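Local coordinates for avidin-related protein 4/5 (Gallus gallus, PDB 1Y55) that binds biotin with high affinity in a pocket of its eight-stranded avidin-type beta-barrel, as one subunit of a tetramer, at residues G8-N13 against G87-K92; G31-A36 against N116-L121; V37-G42 against A110-Y115; I52-K55 against P60-G63. The protein carries 1 engineered substitution. One frame throughout, in Å; residues are numbered along the deposited sequence. Where two conformers were deposited one is given.

Contact 1 of 4, residues G8-N13 against G87-K92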
loop_
_atom_site.group_PDB
_atom_site.type_symbol
_atom_site.label_atom_id
_atom_site.label_comp_id
_atom_site.label_asym_id
_atom_site.label_seq_id
_atom_site.Cartn_x
_atom_site.Cartn_y
_atom_site.Cartn_z
ATOM N N GLY A 8 -12.646 16.174 -17.952
ATOM C CA GLY A 8 -12.726 17.475 -17.317
ATOM C C GLY A 8 -11.529 17.757 -16.437
ATOM O O GLY A 8 -10.564 17.002 -16.399
ATOM N N LYS A 9 -11.592 18.859 -15.700
ATOM C CA LYS A 9 -10.497 19.289 -14.828
ATOM C C LYS A 9 -10.873 19.026 -13.372
ATOM O O LYS A 9 -12.014 19.261 -12.966
ATOM C CB LYS A 9 -10.206 20.775 -15.054
ATOM C CG LYS A 9 -8.864 21.283 -14.518
ATOM C CD LYS A 9 -8.652 22.771 -14.804
ATOM C CE LYS A 9 -8.373 23.069 -16.268
ATOM N NZ LYS A 9 -6.993 22.711 -16.665
ATOM N N TRP A 10 -9.898 18.548 -12.606
ATOM C CA TRP A 10 -10.071 18.138 -11.225
ATOM C C TRP A 10 -8.941 18.729 -10.389
ATOM O O TRP A 10 -7.833 18.913 -10.883
ATOM C CB TRP A 10 -9.965 16.612 -11.109
ATOM C CG TRP A 10 -10.987 15.844 -11.904
ATOM C CD1 TRP A 10 -10.902 15.498 -13.218
ATOM C CD2 TRP A 10 -12.227 15.319 -11.429
ATOM N NE1 TRP A 10 -12.011 14.776 -13.588
ATOM C CE2 TRP A 10 -12.843 14.657 -12.506
ATOM C CE3 TRP A 10 -12.874 15.317 -10.191
ATOM C CZ2 TRP A 10 -14.080 14.023 -12.385
ATOM C CZ3 TRP A 10 -14.097 14.695 -10.073
ATOM C CH2 TRP A 10 -14.681 14.048 -11.161
ATOM N N THR A 11 -9.207 18.977 -9.118
ATOM C CA THR A 11 -8.149 19.282 -8.153
ATOM C C THR A 11 -8.210 18.278 -7.015
ATOM O O THR A 11 -9.272 17.714 -6.737
ATOM C CB THR A 11 -8.298 20.711 -7.614
ATOM N N ASN A 12 -7.077 18.042 -6.365
ATOM C CA ASN A 12 -7.069 17.158 -5.208
ATOM C C ASN A 12 -6.726 17.884 -3.925
ATOM O O ASN A 12 -6.482 19.095 -3.903
ATOM C CB ASN A 12 -6.221 15.880 -5.441
ATOM C CG ASN A 12 -4.726 16.111 -5.441
ATOM O OD1 ASN A 12 -4.212 17.070 -4.860
ATOM N ND2 ASN A 12 -4.012 15.201 -6.108
ATOM N N ASN A 13 -6.719 17.119 -2.839
ATOM C CA ASN A 13 -6.531 17.659 -1.497
ATOM C C ASN A 13 -5.145 18.289 -1.278
ATOM O O ASN A 13 -4.990 19.069 -0.347
ATOM C CB ASN A 13 -6.793 16.580 -0.451
ATOM C CG ASN A 13 -5.936 15.353 -0.670
ATOM O OD1 ASN A 13 -6.144 14.612 -1.632
ATOM N ND2 ASN A 13 -4.958 15.147 0.196
ATOM N N GLY A 87 -25.773 15.136 -7.116
ATOM C CA GLY A 87 -25.093 15.085 -8.390
ATOM C C GLY A 87 -23.637 15.501 -8.346
ATOM O O GLY A 87 -23.002 15.590 -9.394
ATOM N N LYS A 88 -23.098 15.769 -7.163
ATOM C CA LYS A 88 -21.692 16.147 -7.066
ATOM C C LYS A 88 -20.785 14.921 -7.151
ATOM O O LYS A 88 -21.075 13.879 -6.566
ATOM C CB LYS A 88 -21.432 16.882 -5.764
ATOM C CG LYS A 88 -20.046 17.492 -5.675
ATOM C CD LYS A 88 -19.895 18.224 -4.349
ATOM C CE LYS A 88 -19.600 17.262 -3.215
ATOM N NZ LYS A 88 -18.143 17.104 -2.943
ATOM N N GLU A 89 -19.687 15.068 -7.885
ATOM C CA GLU A 89 -18.759 13.972 -8.137
ATOM C C GLU A 89 -17.479 14.104 -7.331
ATOM O O GLU A 89 -16.913 15.184 -7.190
ATOM C CB GLU A 89 -18.426 13.909 -9.625
ATOM C CG GLU A 89 -19.658 13.538 -10.435
ATOM C CD GLU A 89 -19.478 13.588 -11.937
ATOM O OE1 GLU A 89 -18.565 14.255 -12.402
ATOM O OE2 GLU A 89 -20.276 12.968 -12.653
ATOM N N VAL A 90 -17.030 12.985 -6.793
ATOM C CA VAL A 90 -15.763 12.896 -6.079
ATOM C C VAL A 90 -15.022 11.685 -6.615
ATOM O O VAL A 90 -15.608 10.616 -6.795
ATOM C CB VAL A 90 -15.981 12.719 -4.546
ATOM C CG1 VAL A 90 -14.664 12.455 -3.812
ATOM C CG2 VAL A 90 -16.690 13.931 -3.939
ATOM N N LEU A 91 -13.727 11.850 -6.854
ATOM C CA LEU A 91 -12.850 10.700 -7.090
ATOM C C LEU A 91 -12.140 10.361 -5.794
ATOM O O LEU A 91 -11.420 11.199 -5.246
ATOM C CB LEU A 91 -11.797 10.946 -8.166
ATOM C CG LEU A 91 -12.252 11.597 -9.462
ATOM C CD1 LEU A 91 -11.081 11.752 -10.404
ATOM C CD2 LEU A 91 -13.373 10.798 -10.107
ATOM N N LYS A 92 -12.328 9.138 -5.312
ATOM C CA LYS A 92 -11.561 8.607 -4.193
ATOM C C LYS A 92 -10.473 7.733 -4.798
ATOM O O LYS A 92 -10.779 6.820 -5.559
ATOM C CB LYS A 92 -12.463 7.774 -3.276
ATOM C CG LYS A 92 -13.576 8.564 -2.605
ATOM C CD LYS A 92 -13.073 9.542 -1.561
ATOM C CE LYS A 92 -12.643 8.847 -0.274
ATOM N NZ LYS A 92 -12.176 9.806 0.752
#
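Leu91 lies over one face of the Trp10 indole, and this CH-pi and apolar contact carries most of the meeting between residues 8-13 and 87-92. Leu91 CG stands 3.8 Å from the centroid of the six-membered Trp10 ring, only 16° off the ring normal. The Leu91 methyls divide the bicycle: Leu91 CD1 sits above the middle of the indole, 3.9 Å from Trp10 CD2 where the rings are fused, whereas Leu91 CD2 reaches the outer rim, 3.7 Å from Trp10 CH2. The two side chains cross at about a right angle. The indole gets there with CG beside its backbone N (chi1 -60°) and the ring turned by a chi2 of 85°.

Strands 8-12 and 89-98 are not neighbours in the sheet: strand 111-120 runs between them, closing the avidin beta-barrel, so these side chains meet on the inner side of its wall. Met18 touches both Trp10 and Leu91.

At the ring edge the contact is looser and aliphatic, with Glu89 CB 4.1 Å from Trp10 CH2. The polar ends are engaged by other residues: Trp10 NE1 donates to Leu6 O, and Glu89 OE1 forms a salt bridge with Arg120. Replacing Trp10 by alanine would probably open a gap beneath the Leu91 methyls and leave Leu6 O without its indole donor. Val90, turned to the outside, packs on Ile104 of a neighbouring subunit.

Contact 2 of 4, residues G31-A36 against N116-L121. With BTN (biotin), chain C.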
loop_
_atom_site.group_PDB
_atom_site.type_symbol
_atom_site.label_atom_id
_atom_site.label_comp_id
_atom_site.label_asym_id
_atom_site.label_seq_id
_atom_site.Cartn_x
_atom_site.Cartn_y
_atom_site.Cartn_z
ATOM N N GLY A 31 -4.595 12.606 -20.610
ATOM C CA GLY A 31 -4.708 13.869 -19.943
ATOM C C GLY A 31 -3.360 14.376 -19.494
ATOM O O GLY A 31 -2.307 13.884 -19.892
ATOM N N THR A 32 -3.412 15.390 -18.646
ATOM C CA THR A 32 -2.215 15.975 -18.050
ATOM C C THR A 32 -2.415 16.129 -16.550
ATOM O O THR A 32 -3.537 16.210 -16.052
ATOM C CB THR A 32 -1.867 17.330 -18.661
ATOM O OG1 THR A 32 -2.936 18.244 -18.380
ATOM C CG2 THR A 32 -1.699 17.259 -20.176
ATOM N N TYR A 33 -1.290 16.172 -15.853
ATOM C CA TYR A 33 -1.268 16.225 -14.403
ATOM C C TYR A 33 -0.232 17.266 -13.990
ATOM O O TYR A 33 0.926 17.158 -14.396
ATOM C CB TYR A 33 -0.906 14.848 -13.828
ATOM C CG TYR A 33 -1.334 14.633 -12.398
ATOM C CD1 TYR A 33 -0.634 15.201 -11.336
ATOM C CD2 TYR A 33 -2.439 13.854 -12.095
ATOM C CE1 TYR A 33 -1.030 14.996 -10.014
ATOM C CE2 TYR A 33 -2.833 13.647 -10.787
ATOM C CZ TYR A 33 -2.136 14.222 -9.750
ATOM O OH TYR A 33 -2.581 13.994 -8.471
ATOM N N LEU A 34 -0.655 18.250 -13.196
ATOM C CA LEU A 34 0.238 19.262 -12.633
ATOM C C LEU A 34 0.260 19.031 -11.120
ATOM O O LEU A 34 -0.678 19.386 -10.407
ATOM C CB LEU A 34 -0.227 20.677 -12.977
ATOM C CG LEU A 34 0.739 21.775 -12.559
ATOM C CD1 LEU A 34 2.089 21.635 -13.237
ATOM C CD2 LEU A 34 0.141 23.136 -12.853
ATOM N N THR A 35 1.302 18.358 -10.649
ATOM C CA THR A 35 1.405 18.091 -9.230
ATOM C C THR A 35 1.785 19.350 -8.461
ATOM O O THR A 35 2.607 20.144 -8.918
ATOM C CB THR A 35 2.371 16.946 -8.926
ATOM O OG1 THR A 35 2.352 16.714 -7.506
ATOM C CG2 THR A 35 3.814 17.227 -9.373
ATOM N N ALA A 36 1.179 19.527 -7.284
ATOM C CA ALA A 36 1.534 20.639 -6.416
ATOM C C ALA A 36 2.830 20.379 -5.653
ATOM O O ALA A 36 3.471 21.332 -5.187
ATOM C CB ALA A 36 0.416 20.911 -5.435
ATOM N N ASN A 116 -5.573 10.230 -2.489
ATOM C CA ASN A 116 -5.967 11.557 -2.914
ATOM C C ASN A 116 -7.455 11.579 -3.198
ATOM O O ASN A 116 -7.981 10.702 -3.878
ATOM C CB ASN A 116 -5.248 12.022 -4.196
ATOM C CG ASN A 116 -3.865 12.611 -3.967
ATOM O OD1 ASN A 116 -2.898 12.173 -4.595
ATOM N ND2 ASN A 116 -3.778 13.654 -3.147
ATOM N N ASN A 117 -8.112 12.637 -2.741
ATOM C CA ASN A 117 -9.505 12.904 -3.050
ATOM C C ASN A 117 -9.564 14.035 -4.049
ATOM O O ASN A 117 -8.929 15.063 -3.837
ATOM C CB ASN A 117 -10.219 13.268 -1.746
ATOM C CG ASN A 117 -10.069 12.164 -0.689
ATOM O OD1 ASN A 117 -10.286 11.017 -0.993
ATOM N ND2 ASN A 117 -9.675 12.516 0.527
ATOM N N PHE A 118 -10.301 13.841 -5.144
ATOM C CA PHE A 118 -10.409 14.852 -6.194
ATOM C C PHE A 118 -11.856 15.326 -6.305
ATOM O O PHE A 118 -12.800 14.538 -6.206
ATOM C CB PHE A 118 -10.023 14.320 -7.591
ATOM C CG PHE A 118 -8.578 13.879 -7.758
ATOM C CD1 PHE A 118 -7.689 14.649 -8.500
ATOM C CD2 PHE A 118 -8.127 12.670 -7.255
ATOM C CE1 PHE A 118 -6.374 14.236 -8.719
ATOM C CE2 PHE A 118 -6.819 12.256 -7.469
ATOM C CZ PHE A 118 -5.944 13.031 -8.207
ATOM N N THR A 119 -12.001 16.624 -6.579
ATOM C CA THR A 119 -13.286 17.208 -6.936
ATOM C C THR A 119 -13.099 18.067 -8.181
ATOM O O THR A 119 -11.993 18.432 -8.548
ATOM C CB THR A 119 -13.865 18.044 -5.783
ATOM O OG1 THR A 119 -12.921 19.038 -5.383
ATOM C CG2 THR A 119 -14.158 17.182 -4.541
ATOM N N ARG A 120 -14.204 18.378 -8.845
ATOM C CA ARG A 120 -14.130 19.090 -10.114
ATOM C C ARG A 120 -13.715 20.533 -9.935
ATOM O O ARG A 120 -14.079 21.194 -8.965
ATOM C CB ARG A 120 -15.473 19.028 -10.854
ATOM C CG ARG A 120 -15.753 17.655 -11.457
ATOM C CD ARG A 120 -16.878 17.677 -12.484
ATOM N NE ARG A 120 -17.197 16.367 -13.039
ATOM C CZ ARG A 120 -16.544 15.761 -14.039
ATOM N NH1 ARG A 120 -16.942 14.578 -14.474
ATOM N NH2 ARG A 120 -15.474 16.310 -14.588
ATOM N N LEU A 121 -12.944 21.035 -10.875
ATOM C CA LEU A 121 -12.519 22.414 -10.714
ATOM C C LEU A 121 -13.716 23.368 -10.735
ATOM O O LEU A 121 -13.867 24.206 -9.832
ATOM C CB LEU A 121 -11.413 22.794 -11.697
ATOM C CG LEU A 121 -11.094 24.288 -11.655
ATOM C CD1 LEU A 121 -10.404 24.627 -10.352
ATOM C CD2 LEU A 121 -10.261 24.742 -12.827
HETATM C C11 BTN C . 8.308 13.227 -8.371
HETATM O O11 BTN C . 8.321 13.690 -7.085
HETATM O O12 BTN C . 9.398 12.868 -8.970
HETATM C C10 BTN C . 7.062 13.120 -9.134
HETATM C C9 BTN C . 5.871 13.820 -8.525
HETATM C C8 BTN C . 5.114 12.927 -7.545
HETATM C C7 BTN C . 3.899 13.654 -6.957
HETATM C C2 BTN C . 2.988 12.732 -6.099
HETATM S S1 BTN C . 2.070 11.522 -7.007
HETATM C C6 BTN C . 1.172 11.132 -5.494
HETATM C C5 BTN C . 0.879 12.480 -4.839
HETATM N N1 BTN C . -0.341 13.099 -5.322
HETATM C C3 BTN C . -0.076 14.227 -5.959
HETATM O O3 BTN C . -1.011 14.986 -6.505
HETATM N N2 BTN C . 1.214 14.496 -5.978
HETATM C C4 BTN C . 1.966 13.490 -5.243
#
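Tyr33 holds CG anti to the backbone N (chi1 -159°) and Phe118 sets CG beside its own N (chi1 -64°), which aims the two rings at each other from distant strands. The CA atoms of Tyr33 and Phe118 stay 12.4 Å apart, across the interior of the avidin beta-barrel, and the two rings bridge that span at the closed end of the biotin pocket. Contact is at the edges. Phe118 CZ lies 3.5 Å from Tyr33 OH and 4.1 Å from Tyr33 CE2, so the phenol oxygen has an aromatic C-H edge as neighbour on this side.

The hydroxyl also gives its proton to the ureido oxygen of biotin, Tyr33 OH to O3 being 2.7 Å, with O3 in the plane of the phenol ring. Asn12 ND2 is a second donor to the same O3, a cluster that would probably draw negative charge onto this oxygen, as is generally inferred for avidins. Rings of Phe77 and Trp68 also meet Tyr33.

The two ureido N-H groups are taken one by each segment. Asn116 OD1 accepts from biotin N1 at 2.8 Å, while its ND2 is held by Asn13 OD1. Thr35 OG1 also bonds to Val37 O. From biotin N2 to Thr35 OG1 the distance is 2.9 Å, with an almost straight angle of 174° at the hydrogen.

Contact 3 of 4, residues V37-G42 against A110-Y115. With BTN (biotin), chain C.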
loop_
_atom_site.group_PDB
_atom_site.type_symbol
_atom_site.label_atom_id
_atom_site.label_comp_id
_atom_site.label_asym_id
_atom_site.label_seq_id
_atom_site.Cartn_x
_atom_site.Cartn_y
_atom_site.Cartn_z
ATOM N N VAL A 37 3.179 19.100 -5.483
ATOM C CA VAL A 37 4.293 18.659 -4.649
ATOM C C VAL A 37 5.164 17.675 -5.421
ATOM O O VAL A 37 4.706 16.961 -6.321
ATOM C CB VAL A 37 3.815 18.007 -3.323
ATOM C CG1 VAL A 37 3.107 19.040 -2.449
ATOM C CG2 VAL A 37 2.910 16.800 -3.582
ATOM N N ALA A 38 6.426 17.588 -5.026
ATOM C CA ALA A 38 7.353 16.626 -5.620
ATOM C C ALA A 38 8.548 16.489 -4.706
ATOM O O ALA A 38 8.736 17.276 -3.786
ATOM C CB ALA A 38 7.801 17.082 -7.000
ATOM N N ASP A 39 9.385 15.501 -4.967
ATOM C CA ASP A 39 10.662 15.411 -4.265
ATOM C C ASP A 39 11.491 16.685 -4.472
ATOM O O ASP A 39 12.143 17.177 -3.539
ATOM C CB ASP A 39 11.453 14.201 -4.755
ATOM C CG ASP A 39 10.876 12.899 -4.284
ATOM O OD1 ASP A 39 10.473 12.822 -3.102
ATOM O OD2 ASP A 39 10.834 11.906 -5.038
ATOM N N ASN A 40 11.452 17.210 -5.696
ATOM C CA ASN A 40 12.168 18.424 -6.079
ATOM C C ASN A 40 11.195 19.359 -6.772
ATOM O O ASN A 40 11.099 19.365 -8.001
ATOM C CB ASN A 40 13.333 18.065 -6.997
ATOM C CG ASN A 40 14.325 17.156 -6.321
ATOM O OD1 ASN A 40 15.058 17.578 -5.423
ATOM N ND2 ASN A 40 14.328 15.887 -6.713
ATOM N N PRO A 41 10.432 20.114 -5.992
ATOM C CA PRO A 41 9.339 20.897 -6.579
ATOM C C PRO A 41 9.806 21.982 -7.563
ATOM O O PRO A 41 9.032 22.390 -8.426
ATOM C CB PRO A 41 8.631 21.481 -5.359
ATOM C CG PRO A 41 9.655 21.467 -4.283
ATOM C CD PRO A 41 10.494 20.262 -4.527
ATOM N N GLY A 42 11.058 22.423 -7.458
ATOM C CA GLY A 42 11.611 23.367 -8.413
ATOM C C GLY A 42 11.709 22.819 -9.824
ATOM O O GLY A 42 11.893 23.581 -10.781
ATOM N N ALA A 110 11.701 1.433 -3.058
ATOM C CA ALA A 110 11.348 2.217 -4.233
ATOM C C ALA A 110 9.887 2.639 -4.367
ATOM O O ALA A 110 9.573 3.343 -5.326
ATOM C CB ALA A 110 11.786 1.482 -5.495
ATOM N N THR A 111 8.994 2.207 -3.474
ATOM C CA THR A 111 7.562 2.440 -3.680
ATOM C C THR A 111 6.912 3.134 -2.490
ATOM O O THR A 111 6.866 2.594 -1.386
ATOM C CB THR A 111 6.833 1.123 -3.976
ATOM O OG1 THR A 111 7.472 0.466 -5.079
ATOM C CG2 THR A 111 5.406 1.390 -4.401
ATOM N N ARG A 112 6.390 4.335 -2.739
ATOM C CA ARG A 112 5.600 5.086 -1.766
ATOM C C ARG A 112 4.105 4.899 -2.077
ATOM O O ARG A 112 3.725 4.627 -3.226
ATOM C CB ARG A 112 5.984 6.567 -1.778
ATOM C CG ARG A 112 7.291 6.813 -1.026
ATOM C CD ARG A 112 7.898 8.180 -1.193
ATOM N NE ARG A 112 8.384 8.380 -2.551
ATOM C CZ ARG A 112 8.992 9.486 -2.974
ATOM N NH1 ARG A 112 9.176 10.523 -2.165
ATOM N NH2 ARG A 112 9.388 9.564 -4.237
ATOM N N VAL A 113 3.287 5.029 -1.046
ATOM C CA VAL A 113 1.854 4.845 -1.149
ATOM C C VAL A 113 1.140 6.029 -0.500
ATOM O O VAL A 113 1.615 6.603 0.473
ATOM C CB VAL A 113 1.418 3.486 -0.510
ATOM C CG1 VAL A 113 1.754 3.409 0.975
ATOM C CG2 VAL A 113 -0.053 3.179 -0.750
ATOM N N GLY A 114 -0.037 6.348 -1.004
ATOM C CA GLY A 114 -0.867 7.375 -0.406
ATOM C C GLY A 114 -2.260 7.419 -0.999
ATOM O O GLY A 114 -2.670 6.516 -1.735
ATOM N N TYR A 115 -2.973 8.483 -0.651
ATOM C CA TYR A 115 -4.351 8.692 -1.080
ATOM C C TYR A 115 -4.485 10.030 -1.762
ATOM O O TYR A 115 -3.660 10.918 -1.599
ATOM C CB TYR A 115 -5.336 8.624 0.095
ATOM C CG TYR A 115 -5.345 9.791 1.042
ATOM C CD1 TYR A 115 -6.255 10.835 0.883
ATOM C CD2 TYR A 115 -4.483 9.847 2.126
ATOM C CE1 TYR A 115 -6.309 11.885 1.779
ATOM C CE2 TYR A 115 -4.538 10.889 3.029
ATOM C CZ TYR A 115 -5.458 11.892 2.861
ATOM O OH TYR A 115 -5.491 12.910 3.781
HETATM C C11 BTN C . 8.308 13.227 -8.371
HETATM O O11 BTN C . 8.321 13.690 -7.085
HETATM O O12 BTN C . 9.398 12.868 -8.970
HETATM C C10 BTN C . 7.062 13.120 -9.134
HETATM C C9 BTN C . 5.871 13.820 -8.525
HETATM C C8 BTN C . 5.114 12.927 -7.545
HETATM C C7 BTN C . 3.899 13.654 -6.957
HETATM C C2 BTN C . 2.988 12.732 -6.099
HETATM S S1 BTN C . 2.070 11.522 -7.007
HETATM C C6 BTN C . 1.172 11.132 -5.494
HETATM C C5 BTN C . 0.879 12.480 -4.839
HETATM N N1 BTN C . -0.341 13.099 -5.322
HETATM C C3 BTN C . -0.076 14.227 -5.959
HETATM O O3 BTN C . -1.011 14.986 -6.505
HETATM N N2 BTN C . 1.214 14.496 -5.978
HETATM C C4 BTN C . 1.966 13.490 -5.243
#
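Arg112 NH1 to Asp39 OD1, at 2.8 Å, is the shortest bond of an end-on salt bridge in which two guanidinium nitrogens hold one carboxylate. Arg112 NH2 completes the pair, reaching Asp39 OD2 at 2.9 Å. Both bonds are nearly straight, 180° and 174° at the hydrogens, and each carboxylate oxygen offers its syn lone pair. Carboxylate and guanidinium planes lie only 6° apart, and the paired bonds restrain both groups from turning. The arginine chain bends at chi3 to present this end to the aspartate, which comes from the opposite direction. Arg112 NH2 also makes a weak hydrogen bond to Ser99 OG.

The backbone of Asp39 has a separate task: its N donates to carboxylate oxygen O11 of biotin over 3.0 Å. Ala38 CB also touches O11, at 3.4 Å, and Val37 CG2 packs on the ureido ring near biotin N2. An asparagine in place of Asp39 would probably weaken the clasp, leaving the arginine charge without its anionic mate and the loop less firmly tied.

The bridge thus ties the loop between strands 28-34 and 47-53 to strand 111-120 across the pocket mouth, in keeping with the avidin family, where this loop closes over bound biotin.

Contact 4 of 4, residues I52-K55 against P60-G63. With FMT (formic acid), chain E.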
loop_
_atom_site.group_PDB
_atom_site.type_symbol
_atom_site.label_atom_id
_atom_site.label_comp_id
_atom_site.label_asym_id
_atom_site.label_seq_id
_atom_site.Cartn_x
_atom_site.Cartn_y
_atom_site.Cartn_z
ATOM N N ILE A 52 -7.583 3.962 -17.959
ATOM C CA ILE A 52 -8.812 3.299 -18.369
ATOM C C ILE A 52 -9.821 3.361 -17.243
ATOM O O ILE A 52 -9.495 3.044 -16.093
ATOM C CB ILE A 52 -8.609 1.819 -18.773
ATOM C CG1 ILE A 52 -7.295 1.561 -19.523
ATOM C CG2 ILE A 52 -9.783 1.372 -19.630
ATOM C CD1 ILE A 52 -7.039 0.083 -19.789
ATOM N N GLN A 53 -11.055 3.724 -17.575
ATOM C CA GLN A 53 -12.190 3.606 -16.666
ATOM C C GLN A 53 -13.167 2.584 -17.214
ATOM O O GLN A 53 -13.168 2.279 -18.402
ATOM C CB GLN A 53 -12.917 4.954 -16.481
ATOM C CG GLN A 53 -13.638 5.507 -17.712
ATOM C CD GLN A 53 -14.636 6.600 -17.340
ATOM O OE1 GLN A 53 -15.832 6.307 -17.162
ATOM N NE2 GLN A 53 -14.159 7.814 -17.173
ATOM N N HIS A 54 -14.016 2.072 -16.336
ATOM C CA HIS A 54 -15.157 1.291 -16.772
ATOM C C HIS A 54 -16.201 2.223 -17.399
ATOM O O HIS A 54 -16.313 3.397 -17.053
ATOM C CB HIS A 54 -15.711 0.497 -15.613
ATOM C CG HIS A 54 -14.862 -0.684 -15.257
ATOM N ND1 HIS A 54 -13.652 -0.642 -14.592
ATOM C CD2 HIS A 54 -15.115 -1.985 -15.496
ATOM C CE1 HIS A 54 -13.193 -1.885 -14.492
ATOM N NE2 HIS A 54 -14.067 -2.714 -15.019
ATOM N N LYS A 55 -16.957 1.667 -18.331
ATOM C CA LYS A 55 -17.863 2.404 -19.192
ATOM C C LYS A 55 -19.331 2.291 -18.828
ATOM O O LYS A 55 -20.070 3.290 -18.898
ATOM C CB LYS A 55 -17.687 1.905 -20.616
ATOM C CG LYS A 55 -16.655 2.659 -21.358
ATOM C CD LYS A 55 -17.329 3.686 -22.292
ATOM C CE LYS A 55 -17.081 5.099 -21.865
ATOM N NZ LYS A 55 -17.257 6.038 -22.997
ATOM N N PRO A 60 -17.953 4.424 -11.970
ATOM C CA PRO A 60 -16.914 3.496 -12.432
ATOM C C PRO A 60 -15.668 3.493 -11.573
ATOM O O PRO A 60 -15.269 4.537 -11.036
ATOM C CB PRO A 60 -16.572 4.030 -13.825
ATOM C CG PRO A 60 -16.850 5.489 -13.712
ATOM C CD PRO A 60 -18.105 5.569 -12.891
ATOM N N THR A 61 -15.027 2.335 -11.502
ATOM C CA THR A 61 -13.631 2.286 -11.075
ATOM C C THR A 61 -12.750 2.650 -12.300
ATOM O O THR A 61 -13.167 2.587 -13.473
ATOM C CB THR A 61 -13.280 0.967 -10.494
ATOM O OG1 THR A 61 -14.076 0.537 -9.386
ATOM C CG2 THR A 61 -13.093 -0.034 -11.502
ATOM N N PHE A 62 -11.505 3.003 -12.012
ATOM C CA PHE A 62 -10.570 3.449 -13.038
ATOM C C PHE A 62 -9.148 3.319 -12.508
ATOM O O PHE A 62 -8.923 3.160 -11.299
ATOM C CB PHE A 62 -10.857 4.916 -13.449
ATOM C CG PHE A 62 -10.727 5.884 -12.317
ATOM C CD1 PHE A 62 -9.469 6.380 -11.955
ATOM C CD2 PHE A 62 -11.828 6.251 -11.556
ATOM C CE1 PHE A 62 -9.333 7.224 -10.857
ATOM C CE2 PHE A 62 -11.691 7.118 -10.496
ATOM C CZ PHE A 62 -10.451 7.597 -10.146
ATOM N N GLY A 63 -8.198 3.439 -13.424
ATOM C CA GLY A 63 -6.794 3.568 -13.093
ATOM C C GLY A 63 -6.124 4.458 -14.118
ATOM O O GLY A 63 -6.604 4.577 -15.259
HETATM C C FMT E . -17.098 -1.749 -18.962
HETATM O O1 FMT E . -18.269 -1.393 -18.811
HETATM O O2 FMT E . -16.152 -1.053 -18.602
#
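His54 and Thr61 meet through backbone and side chain together. His54 N donates to Thr61 O at 3.0 Å, a bond of 168° at the hydrogen that runs nearly along the C=O axis. The same carbonyl lies in the plane of the imidazole at its edge and accepts a weak second bond from His54 ND1. Side by side, the two side chains point the same way, Thr61 CG2 lying 3.2 Å from His54 ND1. Next to them Pro60 CB rests 3.3 Å from His54 O, a buried oxygen for which the model has no hydrogen-bonding partner.

Antiparallel pairing holds these groups in place. Ile52 and Gly63 form a hydrogen-bonded pair, Ile52 N to Gly63 O at 2.9 Å and Gly63 N to Ile52 O at 3.0 Å. Gln53 and Phe62 follow as a non-hydrogen-bonded pair, with Gln53 CB 3.7 Å from Phe62 CB on the same face of the sheet. Phe62 holds CG between its N and carbonyl carbon (chi1 61°), and its ring leads away from Gln53 toward Leu91 and Thr93.

Further out, Lys55 N donates to O2 of a formic acid, probably from the crystallisation liquor, at 2.8 Å. His54 NE2 bonds to Ser71 O of a neighbouring subunit, and its ring stacks on His67 there. The paired ends belong to the beta hairpin of strands 47-53 and 61-67, flanked in the barrel by strands 28-34 and 74-83.

From the N terminus, strand 8-12 is tied by contact 1 to strand 89-98, closing a loop over most of the barrel. Contact 2 starts inside that loop, on strand 28-34, and ends beyond it on strand 111-120, so contacts 1 and 2 cross; contact 3, tying the loop after strand 28-34 to strand 111-120, likewise crosses contact 1. Residues 37-42 continue directly from 31-36 and 110-115 run straight into 116-121, which nests contact 3 within contact 2, both touching the same biotin. Contact 4, a local hairpin, is nested within all three. Contacts 1 and 4 touch inside the barrel, while contacts 3 and 4 lie on opposite sides of the chain's centre.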